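Local coordinates for protein HepC.19480.a.B1 (Helicobacter pylori, PDB 6MTZ) that is of unknown function but is probably a DHH-family phosphoesterase, a family of metal-dependent enzymes that hydrolyse phosphodiester bonds, at residues 14-19 with 39-44; 181-186 with 194-199. All blocks are in the same frame, centred on the assembly; numbering follows the deposited sequence.

Interaction 1: residues 14-19 with 39-44; sequences LSHIDL and NANYGR
Ser15 and Asn39 form a parallel bridge where strands 10-15 and 35-39 end, with CA atoms 5.0 Å apart. Backbone pairing continues just past it: Ala40 N donates to Ser15 O over 3.1 Å, and Ser15 O also receives the CA-H of Asn39.

Side-chain hydrogen bonds extend the pairing. Asn39 ND2 reaches His16 O at 2.9 Å with an N-H...O angle of 162°, and this acceptor lies nearly in the amide plane. Gln25 takes another bond from ND2 while Arg194 meets OD1, so partners at both amide ends fix the flip of the group. His16 ND1 gives Ala40 O only a weak bond, 3.2 Å long and far from straight.

Close packing completes the contact. His16 CE1 approaches Asn41 OD1 to 3.2 Å, the imidazole and amide planes standing 56° apart. Ile17 has CG1 between its backbone N and carbonyl carbon (chi1 56°), a rotamer that lays CG1 over one imidazole face and brings CD1 to 3.5 Å from Asn41 CG. On the strand side, Leu14 CD1 touches Ala40 CB at 4.0 Å.

His16 begins the H-x-D-x-D-G sequence that recalls the metal-site loop of DHH phosphoesterases. Carbonyl oxygens and amides thus hold this loop against the neighbouring strand end, consistent with a preshaped site.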
ATOM      1  N   LEU A  14      -6.831  -9.022   2.891  1.00 30.27           N
ATOM      2  CA  LEU A  14      -6.997  -7.900   1.971  1.00 32.79           C
ATOM      3  C   LEU A  14      -7.871  -6.818   2.604  1.00 37.67           C
ATOM      4  O   LEU A  14      -8.983  -7.112   3.077  1.00 29.05           O
ATOM      5  CB  LEU A  14      -7.622  -8.383   0.664  1.00 25.66           C
ATOM      6  CG  LEU A  14      -8.180  -7.299  -0.255  1.00 27.92           C
ATOM      7  CD1 LEU A  14      -7.045  -6.389  -0.762  1.00 24.29           C
ATOM      8  CD2 LEU A  14      -9.005  -7.922  -1.404  1.00 26.40           C
ATOM      9  N   SER A  15      -7.383  -5.569   2.589  1.00 20.62           N
ATOM     10  CA  SER A  15      -8.100  -4.451   3.204  1.00 30.47           C
ATOM     11  C   SER A  15      -7.930  -3.183   2.372  1.00 26.22           C
ATOM     12  O   SER A  15      -7.114  -3.118   1.446  1.00 30.22           O
ATOM     13  CB  SER A  15      -7.628  -4.192   4.648  1.00 27.62           C
ATOM     14  OG  SER A  15      -8.572  -3.385   5.334  1.00 26.88           O
ATOM     15  N   HIS A  16      -8.716  -2.164   2.721  1.00 29.12           N
ATOM     16  CA  HIS A  16      -8.685  -0.872   2.033  1.00 28.18           C
ATOM     17  C   HIS A  16      -7.392  -0.130   2.407  1.00 27.36           C
ATOM     18  O   HIS A  16      -6.495  -0.687   3.039  1.00 30.23           O
ATOM     19  CB  HIS A  16      -9.936  -0.078   2.388  1.00 23.48           C
ATOM     20  CG  HIS A  16     -10.195   1.112   1.509  1.00 27.70           C
ATOM     21  ND1 HIS A  16     -10.228   1.029   0.137  1.00 30.80           N
ATOM     22  CD2 HIS A  16     -10.460   2.407   1.814  1.00 29.25           C
ATOM     23  CE1 HIS A  16     -10.495   2.223  -0.369  1.00 32.32           C
ATOM     24  NE2 HIS A  16     -10.641   3.076   0.625  1.00 28.79           N
ATOM     25  N   ILE A  17      -7.291   1.150   2.051  1.00 25.57           N
ATOM     26  CA  ILE A  17      -6.049   1.897   2.227  1.00 37.60           C
ATOM     27  C   ILE A  17      -6.142   3.050   3.215  1.00 47.24           C
ATOM     28  O   ILE A  17      -5.103   3.633   3.533  1.00 61.40           O
ATOM     29  CB  ILE A  17      -5.505   2.428   0.883  1.00 32.82           C
ATOM     30  CG1 ILE A  17      -6.566   3.280   0.176  1.00 36.92           C
ATOM     31  CG2 ILE A  17      -4.998   1.282   0.019  1.00 42.75           C
ATOM     32  CD1 ILE A  17      -5.987   4.204  -0.845  1.00 51.01           C
ATOM     33  N   ASP A  18      -7.306   3.431   3.721  1.00 33.59           N
ATOM     34  CA  ASP A  18      -7.315   4.600   4.600  1.00 33.00           C
ATOM     35  C   ASP A  18      -7.058   4.142   6.044  1.00 26.74           C
ATOM     36  O   ASP A  18      -6.592   3.023   6.276  1.00 25.69           O
ATOM     37  CB  ASP A  18      -8.629   5.365   4.425  1.00 27.90           C
ATOM     38  CG  ASP A  18      -9.836   4.487   4.689  1.00 33.52           C
ATOM     39  OD1 ASP A  18      -9.652   3.317   5.085  1.00 34.58           O
ATOM     40  OD2 ASP A  18     -10.971   4.956   4.505  1.00 41.46           O
ATOM     41  N   LEU A  19      -7.369   4.984   7.033  1.00 26.40           N
ATOM     42  CA  LEU A  19      -7.105   4.624   8.427  1.00 23.92           C
ATOM     43  C   LEU A  19      -7.883   3.369   8.835  1.00 24.07           C
ATOM     44  O   LEU A  19      -7.330   2.452   9.448  1.00 24.17           O
ATOM     45  CB  LEU A  19      -7.461   5.795   9.352  1.00 18.98           C
ATOM     46  CG  LEU A  19      -7.519   5.465  10.860  1.00 27.40           C
ATOM     47  CD1 LEU A  19      -6.153   5.093  11.388  1.00 21.72           C
ATOM     48  CD2 LEU A  19      -8.068   6.608  11.704  1.00 22.14           C
ATOM     49  N   ASN A  39      -3.491  -4.706   0.058  1.00 28.26           N
ATOM     50  CA  ASN A  39      -4.334  -3.524   0.120  1.00 33.47           C
ATOM     51  C   ASN A  39      -4.767  -3.117  -1.274  1.00 34.47           C
ATOM     52  O   ASN A  39      -4.063  -3.351  -2.260  1.00 27.30           O
ATOM     53  CB  ASN A  39      -3.633  -2.361   0.822  1.00 25.87           C
ATOM     54  CG  ASN A  39      -3.271  -2.702   2.265  1.00 28.81           C
ATOM     55  OD1 ASN A  39      -2.288  -3.406   2.521  1.00 29.74           O
ATOM     56  ND2 ASN A  39      -4.066  -2.218   3.205  1.00 27.77           N
ATOM     57  N   ALA A  40      -5.939  -2.492  -1.334  1.00 33.55           N
ATOM     58  CA  ALA A  40      -6.533  -2.076  -2.589  1.00 28.53           C
ATOM     59  C   ALA A  40      -7.338  -0.816  -2.337  1.00 31.29           C
ATOM     60  O   ALA A  40      -7.948  -0.664  -1.277  1.00 36.94           O
ATOM     61  CB  ALA A  40      -7.417  -3.191  -3.176  1.00 26.72           C
ATOM     62  N   ASN A  41      -7.310   0.099  -3.296  1.00 28.04           N
ATOM     63  CA  ASN A  41      -8.150   1.279  -3.193  1.00 33.35           C
ATOM     64  C   ASN A  41      -9.439   1.028  -3.966  1.00 36.72           C
ATOM     65  O   ASN A  41     -10.460   0.672  -3.370  1.00 42.50           O
ATOM     66  CB  ASN A  41      -7.419   2.516  -3.716  1.00 37.01           C
ATOM     67  CG  ASN A  41      -8.205   3.785  -3.502  1.00 39.77           C
ATOM     68  OD1 ASN A  41      -9.215   3.789  -2.803  1.00 47.71           O
ATOM     69  ND2 ASN A  41      -7.747   4.874  -4.102  1.00 41.20           N
ATOM     70  N   TYR A  42      -9.382   1.169  -5.289  1.00 47.20           N
ATOM     71  CA  TYR A  42     -10.535   1.054  -6.176  1.00 51.92           C
ATOM     72  C   TYR A  42     -10.725  -0.370  -6.696  1.00 51.21           C
ATOM     73  O   TYR A  42      -9.969  -1.289  -6.379  1.00 55.59           O
ATOM     74  CB  TYR A  42     -10.393   2.015  -7.352  1.00 40.65           C
ATOM     75  CG  TYR A  42     -10.320   3.445  -6.920  1.00 54.08           C
ATOM     76  CD1 TYR A  42     -11.354   4.016  -6.195  1.00 62.84           C
ATOM     77  CD2 TYR A  42      -9.220   4.231  -7.232  1.00 67.69           C
ATOM     78  CE1 TYR A  42     -11.298   5.336  -5.786  1.00 69.37           C
ATOM     79  CE2 TYR A  42      -9.156   5.556  -6.829  1.00 74.41           C
ATOM     80  CZ  TYR A  42     -10.199   6.100  -6.104  1.00 70.50           C
ATOM     81  OH  TYR A  42     -10.148   7.411  -5.693  1.00 74.60           O
ATOM     82  N   GLY A  43     -11.722  -0.542  -7.566  1.00 59.32           N
ATOM     83  CA  GLY A  43     -12.192  -1.877  -7.894  1.00 49.44           C
ATOM     84  C   GLY A  43     -11.206  -2.712  -8.694  1.00 43.13           C
ATOM     85  O   GLY A  43     -11.072  -3.915  -8.456  1.00 45.95           O
ATOM     86  N   ARG A  44     -10.539  -2.112  -9.685  1.00 41.25           N
ATOM     87  CA  ARG A  44      -9.578  -2.899 -10.451  1.00 44.49           C
ATOM     88  C   ARG A  44      -8.506  -3.474  -9.529  1.00 46.45           C
ATOM     89  O   ARG A  44      -8.178  -4.664  -9.611  1.00 47.86           O
ATOM     90  CB  ARG A  44      -8.956  -2.057 -11.577  1.00 42.52           C
TER

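Interaction 2: residues 181-186 with 194-199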
ATOM      1  N   SER A 181       1.019   9.951   5.089  1.00 22.42           N
ATOM      2  CA  SER A 181       2.253   9.175   5.232  1.00 22.73           C
ATOM      3  C   SER A 181       2.569   8.464   3.913  1.00 23.10           C
ATOM      4  O   SER A 181       2.618   7.242   3.819  1.00 25.21           O
ATOM      5  CB  SER A 181       2.157   8.204   6.411  1.00 21.67           C
ATOM      6  OG  SER A 181       0.987   7.373   6.354  1.00 27.65           O
ATOM      7  N   SER A 182       2.792   9.276   2.877  1.00 23.76           N
ATOM      8  CA  SER A 182       3.011   8.805   1.519  0.58 25.27           C
ATOM      9  C   SER A 182       4.485   8.822   1.128  1.00 29.82           C
ATOM     10  O   SER A 182       4.799   8.759  -0.068  1.00 20.54           O
ATOM     11  CB  SER A 182       2.193   9.651   0.543  0.58 26.15           C
ATOM     12  OG  SER A 182       0.854   9.806   1.006  0.58 25.72           O
ATOM     13  N   GLU A 183       5.391   8.906   2.111  1.00 24.75           N
ATOM     14  CA  GLU A 183       6.823   8.971   1.831  1.00 26.30           C
ATOM     15  C   GLU A 183       7.377   7.698   1.196  1.00 27.59           C
ATOM     16  O   GLU A 183       8.443   7.756   0.588  1.00 30.26           O
ATOM     17  CB  GLU A 183       7.601   9.278   3.120  1.00 23.40           C
ATOM     18  CG  GLU A 183       7.390  10.695   3.693  1.00 28.41           C
ATOM     19  CD  GLU A 183       6.048  10.846   4.384  1.00 33.45           C
ATOM     20  OE1 GLU A 183       5.443   9.801   4.726  1.00 33.13           O
ATOM     21  OE2 GLU A 183       5.592  11.998   4.564  1.00 26.21           O
ATOM     22  N   LEU A 184       6.721   6.544   1.367  1.00 29.07           N
ATOM     23  CA  LEU A 184       7.100   5.310   0.673  1.00 22.95           C
ATOM     24  C   LEU A 184       6.008   4.973  -0.341  1.00 30.51           C
ATOM     25  O   LEU A 184       4.892   4.581   0.041  1.00 26.83           O
ATOM     26  CB  LEU A 184       7.307   4.150   1.651  1.00 23.01           C
ATOM     27  CG  LEU A 184       8.352   4.315   2.770  1.00 28.46           C
ATOM     28  CD1 LEU A 184       8.362   3.095   3.689  1.00 26.48           C
ATOM     29  CD2 LEU A 184       9.769   4.555   2.212  1.00 25.18           C
ATOM     30  N   ASN A 185       6.341   5.103  -1.627  1.00 28.49           N
ATOM     31  CA  ASN A 185       5.403   4.779  -2.699  1.00 28.30           C
ATOM     32  C   ASN A 185       4.789   3.399  -2.494  1.00 33.18           C
ATOM     33  O   ASN A 185       5.507   2.398  -2.342  1.00 23.34           O
ATOM     34  CB  ASN A 185       6.110   4.832  -4.057  1.00 28.58           C
ATOM     35  CG  ASN A 185       5.171   4.523  -5.213  1.00 32.07           C
ATOM     36  OD1 ASN A 185       5.019   3.375  -5.613  1.00 34.59           O
ATOM     37  ND2 ASN A 185       4.544   5.562  -5.764  1.00 31.14           N
ATOM     38  N   ARG A 186       3.450   3.355  -2.509  1.00 26.51           N
ATOM     39  CA  ARG A 186       2.743   2.125  -2.169  1.00 26.98           C
ATOM     40  C   ARG A 186       2.921   1.064  -3.245  1.00 28.41           C
ATOM     41  O   ARG A 186       3.089  -0.123  -2.928  1.00 30.17           O
ATOM     42  CB  ARG A 186       1.254   2.402  -1.940  1.00 24.28           C
ATOM     43  CG  ARG A 186       0.475   1.172  -1.451  1.00 25.93           C
ATOM     44  CD  ARG A 186      -0.964   1.516  -0.967  1.00 25.74           C
ATOM     45  NE  ARG A 186      -1.853   2.008  -2.028  1.00 28.34           N
ATOM     46  CZ  ARG A 186      -2.630   1.233  -2.791  1.00 32.48           C
ATOM     47  NH1 ARG A 186      -2.645  -0.085  -2.621  1.00 32.82           N
ATOM     48  NH2 ARG A 186      -3.408   1.775  -3.719  1.00 33.73           N
ATOM     49  N   ARG A 194       3.258  -0.531   4.128  1.00 30.69           N
ATOM     50  CA  ARG A 194       2.322  -0.981   5.152  1.00 28.58           C
ATOM     51  C   ARG A 194       2.979  -1.008   6.524  1.00 24.64           C
ATOM     52  O   ARG A 194       2.384  -0.555   7.507  1.00 31.05           O
ATOM     53  CB  ARG A 194       1.777  -2.359   4.795  1.00 23.09           C
ATOM     54  CG  ARG A 194       0.809  -2.951   5.825  1.00 24.80           C
ATOM     55  CD  ARG A 194       0.289  -4.348   5.376  1.00 20.47           C
ATOM     56  NE  ARG A 194      -0.219  -4.330   4.009  1.00 22.75           N
ATOM     57  CZ  ARG A 194       0.439  -4.762   2.931  1.00 32.80           C
ATOM     58  NH1 ARG A 194       1.670  -5.270   3.035  1.00 25.00           N
ATOM     59  NH2 ARG A 194      -0.145  -4.677   1.739  1.00 29.10           N
ATOM     60  N   ASP A 195       4.216  -1.509   6.602  1.00 22.31           N
ATOM     61  CA  ASP A 195       4.927  -1.559   7.877  1.00 19.90           C
ATOM     62  C   ASP A 195       5.090  -0.169   8.473  1.00 24.04           C
ATOM     63  O   ASP A 195       4.926   0.028   9.686  1.00 23.93           O
ATOM     64  CB  ASP A 195       6.304  -2.198   7.682  1.00 28.70           C
ATOM     65  CG  ASP A 195       6.229  -3.681   7.375  1.00 34.95           C
ATOM     66  OD1 ASP A 195       5.120  -4.258   7.402  1.00 37.43           O
ATOM     67  OD2 ASP A 195       7.288  -4.275   7.107  1.00 36.97           O
ATOM     68  N   TYR A 196       5.436   0.801   7.631  1.00 24.14           N
ATOM     69  CA  TYR A 196       5.607   2.184   8.064  1.00 26.21           C
ATOM     70  C   TYR A 196       4.317   2.749   8.666  1.00 22.00           C
ATOM     71  O   TYR A 196       4.319   3.265   9.789  1.00 26.60           O
ATOM     72  CB  TYR A 196       6.068   2.989   6.854  1.00 18.71           C
ATOM     73  CG  TYR A 196       6.191   4.484   6.981  1.00 24.80           C
ATOM     74  CD1 TYR A 196       6.877   5.085   8.034  1.00 20.38           C
ATOM     75  CD2 TYR A 196       5.693   5.291   5.975  1.00 24.48           C
ATOM     76  CE1 TYR A 196       7.001   6.477   8.090  1.00 24.53           C
ATOM     77  CE2 TYR A 196       5.807   6.646   6.017  1.00 26.38           C
ATOM     78  CZ  TYR A 196       6.451   7.246   7.067  1.00 20.61           C
ATOM     79  OH  TYR A 196       6.539   8.625   7.031  1.00 19.88           O
ATOM     80  N   LYS A 197       3.214   2.691   7.914  1.00 23.12           N
ATOM     81  CA  LYS A 197       1.944   3.198   8.424  1.00 21.30           C
ATOM     82  C   LYS A 197       1.549   2.462   9.690  1.00 28.08           C
ATOM     83  O   LYS A 197       1.123   3.088  10.665  1.00 24.48           O
ATOM     84  CB  LYS A 197       0.825   3.068   7.375  1.00 15.43           C
ATOM     85  CG  LYS A 197       1.025   3.915   6.112  1.00 21.36           C
ATOM     86  CD  LYS A 197      -0.103   3.715   5.115  1.00 25.74           C
ATOM     87  CE  LYS A 197       0.055   4.529   3.843  1.00 28.32           C
ATOM     88  NZ  LYS A 197       0.108   5.975   4.068  1.00 30.70           N
ATOM     89  N   LEU A 198       1.720   1.133   9.712  1.00 21.27           N
ATOM     90  CA  LEU A 198       1.296   0.374  10.884  1.00 18.67           C
ATOM     91  C   LEU A 198       2.170   0.686  12.086  1.00 25.27           C
ATOM     92  O   LEU A 198       1.680   0.713  13.223  1.00 22.75           O
ATOM     93  CB  LEU A 198       1.315  -1.127  10.597  1.00 18.55           C
ATOM     94  CG  LEU A 198       0.255  -1.588   9.595  1.00 28.84           C
ATOM     95  CD1 LEU A 198       0.153  -3.091   9.656  1.00 23.43           C
ATOM     96  CD2 LEU A 198      -1.079  -0.934   9.885  1.00 23.86           C
ATOM     97  N   LYS A 199       3.467   0.910  11.862  1.00 25.10           N
ATOM     98  CA  LYS A 199       4.321   1.360  12.956  1.00 24.21           C
ATOM     99  C   LYS A 199       3.815   2.684  13.514  1.00 25.60           C
ATOM    100  O   LYS A 199       3.664   2.842  14.729  1.00 28.57           O
ATOM    101  CB  LYS A 199       5.774   1.504  12.492  1.00 27.82           C
TER
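Tyr196 stands on helix 190-203 and reaches across to the loop 181-186, its ring directed there by a chi1 of 174° that sets CG opposite the backbone N. At the root of the side chain, CB meets Leu184 CD1 at 3.9 Å, and the same methyl lies 4.1 Å from CD2, obliquely to the ring. Further out, CE2 lies 3.4 Å from Glu183 OE1, with Ser181 O farther off. At the tip, OH donates to Glu183 OE1 over 2.8 Å; this oxygen sits at the ring edge, in the ring plane. The carboxylate is turned 87° from the ring, and the hydroxyl meets OE1 from above the carboxylate plane, 63° out of it. The other oxygen of Glu183, OE2, forms a salt bridge with Lys225, which probably helps keep the carboxylate ionised.

The loop connects helix 168-180 to helix 190-203, and the side chains of the second helix pack back on the connection, within the helical part that follows the parallel sheet of what is probably a DHH domain. Leu184 also packs on Ala245 and Gln246 of helix 238-251, so one leucine touches helices 190-203 and 238-251.

Lys197, the next residue along the helix, serves the beginning of the loop. Its CG lies 3.5 Å from Ser181 OG, and the chain runs extended until a bend at the last torsion turns the ammonium back to Ser181. NZ donates to Ser181 OG at 2.8 Å and to Ser181 O at 2.8 Å, the latter from above the carbonyl plane. Ile178 O is a third acceptor for NZ, and Ser181 OG bonds in addition to Met177 O, tying the lysine to the closing turn of helix 168-180.

Interaction 1 closes before interaction 2 opens along the chain, and their centres lie about 14 Å apart. The first joins the ends of two neighbouring strands of the parallel sheet; the second belongs to the helical region that follows that sheet in sequence. Two arginines connect them directly. Arg194 NH2 approaches Asn39 OD1 to 2.6 Å, a probable hydrogen bond, while Arg186 CZ packs 3.7 Å from Ile17 CG2 and the same guanidinium forms a salt bridge with Glu45 of helix 43-59. Helix 19-29 lies between as well, Tyr22 touching Ile17, Asn39, Arg186 and Lys197. Residues of the helical region thus touch both the loop after strand 10-15 and the end of strand 35-39, within the domain of the parallel sheet.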